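CoA binding domain protein (Escherichia coli, PDB 3QA9) is a small Rossmann-like domain of the CoA-binding family, probably serving to bind a nucleotide-type cofactor. Local coordinates at residues 22-27 against 47-52. Sequence-based numbering, arbitrary orientation.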
# COMPACT_ATOMS: atom_id res chain seq x y z
N ILE A 22 3.94 6.38 0.74
CA ILE A 22 3.60 4.96 0.67
C ILE A 22 4.74 3.97 0.77
O ILE A 22 5.79 4.15 0.16
CB ILE A 22 2.90 4.62 -0.67
CG1 ILE A 22 1.97 5.75 -1.10
CG2 ILE A 22 2.15 3.30 -0.55
CD1 ILE A 22 0.82 6.00 -0.16
N ALA A 23 4.53 2.91 1.54
CA ALA A 23 5.51 1.82 1.65
C ALA A 23 4.81 0.69 0.91
O ALA A 23 3.78 0.21 1.33
CB ALA A 23 5.75 1.43 3.08
N LEU A 24 5.37 0.30 -0.23
CA LEU A 24 4.75 -0.74 -1.02
C LEU A 24 5.43 -2.07 -0.77
O LEU A 24 6.52 -2.33 -1.26
CB LEU A 24 4.79 -0.35 -2.49
CG LEU A 24 3.86 -1.14 -3.39
CD1 LEU A 24 3.24 -0.23 -4.41
CD2 LEU A 24 4.61 -2.28 -4.04
N VAL A 25 4.77 -2.89 0.02
CA VAL A 25 5.29 -4.19 0.37
C VAL A 25 5.05 -5.27 -0.67
O VAL A 25 3.93 -5.49 -1.08
CB VAL A 25 4.70 -4.62 1.70
CG1 VAL A 25 5.11 -6.04 2.01
CG2 VAL A 25 5.16 -3.68 2.78
N GLY A 26 6.12 -5.94 -1.08
CA GLY A 26 5.99 -6.97 -2.09
C GLY A 26 6.34 -6.42 -3.46
O GLY A 26 6.02 -7.00 -4.49
N ALA A 27 7.01 -5.28 -3.45
CA ALA A 27 7.42 -4.62 -4.67
C ALA A 27 8.23 -5.59 -5.49
O ALA A 27 8.95 -6.42 -4.96
CB ALA A 27 8.25 -3.44 -4.36
N TYR A 47 3.05 10.32 -5.86
CA TYR A 47 3.18 9.61 -4.60
C TYR A 47 4.64 9.31 -4.34
O TYR A 47 5.42 9.10 -5.26
CB TYR A 47 2.40 8.29 -4.65
CG TYR A 47 0.90 8.49 -4.57
CD1 TYR A 47 0.25 8.54 -3.34
CD2 TYR A 47 0.15 8.69 -5.72
CE1 TYR A 47 -1.12 8.78 -3.26
CE2 TYR A 47 -1.21 8.92 -5.66
CZ TYR A 47 -1.85 8.97 -4.44
OH TYR A 47 -3.20 9.23 -4.40
N ASP A 48 5.02 9.32 -3.07
CA ASP A 48 6.38 9.02 -2.66
C ASP A 48 6.30 7.57 -2.22
O ASP A 48 5.86 7.25 -1.12
CB ASP A 48 6.80 9.99 -1.54
CG ASP A 48 8.26 9.87 -1.18
OD1 ASP A 48 8.70 10.59 -0.26
OD2 ASP A 48 8.96 9.07 -1.82
N VAL A 49 6.74 6.68 -3.10
CA VAL A 49 6.66 5.26 -2.86
C VAL A 49 7.95 4.55 -2.52
O VAL A 49 8.88 4.54 -3.30
CB VAL A 49 6.05 4.53 -4.09
CG1 VAL A 49 5.72 3.10 -3.71
CG2 VAL A 49 4.82 5.26 -4.58
N TYR A 50 7.98 3.93 -1.34
CA TYR A 50 9.14 3.19 -0.89
C TYR A 50 8.94 1.69 -0.99
O TYR A 50 8.17 1.11 -0.24
CB TYR A 50 9.49 3.53 0.55
CG TYR A 50 9.73 4.99 0.79
CD1 TYR A 50 8.67 5.87 0.98
CD2 TYR A 50 11.02 5.48 0.87
CE1 TYR A 50 8.89 7.20 1.23
CE2 TYR A 50 11.26 6.81 1.12
CZ TYR A 50 10.20 7.67 1.31
OH TYR A 50 10.45 8.98 1.58
N PRO A 51 9.67 1.04 -1.90
CA PRO A 51 9.54 -0.41 -2.05
C PRO A 51 10.04 -1.22 -0.86
O PRO A 51 11.04 -0.92 -0.25
CB PRO A 51 10.32 -0.72 -3.33
CG PRO A 51 11.26 0.43 -3.50
CD PRO A 51 10.60 1.63 -2.89
N VAL A 52 9.31 -2.28 -0.55
CA VAL A 52 9.72 -3.14 0.52
C VAL A 52 9.63 -4.58 0.11
O VAL A 52 8.58 -5.07 -0.25
CB VAL A 52 8.88 -2.88 1.79
CG1 VAL A 52 9.14 -3.97 2.81
CG2 VAL A 52 9.21 -1.52 2.36
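Ile-22 and Leu-24 meet Asp-48, Tyr-50 and Val-52 through a parallel backbone ladder that joins strand 21-25 to strand 48-52. Ile-22 N donates to Asp-48 O (2.8 Å), and Ile-22 O receives Tyr-50 N at 2.7 Å in an almost straight bond (176°). The middle of the ladder is more bent: Leu-24 N lies above the carbonyl plane of Tyr-50 O, as Val-52 N does over that of Leu-24 O. Past the end of strand 21-25, inside the type II turn from Leu-24 to Ala-27, Gly-26 N closes the series on Val-52 O (2.7 Å), nearly in line with that carbonyl.

Packing is tight on the face of Ile-22, Leu-24, Val-49 and Pro-51. CG1 of Val-49 stands anti to its own N (chi1 -169°), which brings it alongside Leu-24 CB at 3.8 Å; Met-39 of helix 34-43 touches both residues. At one end Ile-22 CG1 slants across to CD1 of the Tyr-47 ring (4.0 Å), whose OH bonds to Leu-16 O; at the other, Ala-27 CB presses on Pro-51 CB at 3.6 Å. The reverse face, that of Ala-23, Val-25, Tyr-50 and Val-52, has its close apolar contact where Val-25 CG2 meets Val-52 CB at 3.9 Å.

The looser part lies toward the start of strand 48-52, where Asp-48 and Tyr-50 are partly exposed. The Tyr-50 ring turns its edge, through CD1, to Ile-22 O at 3.5 Å, while Arg-62 makes a cation-pi contact with the ring and a salt bridge to Asp-48 OD2. Asp-48 OD1 pairs with Lys-21, so both carboxylate oxygens have cationic partners.

Strand 48-52 is an edge strand of the sheet within this chain, and 21-25 is its inner neighbour; helix 34-43 connects them, making the first beta-alpha-beta crossover of a parallel, Rossmann-like sheet with strand order 2-1-3-4-5.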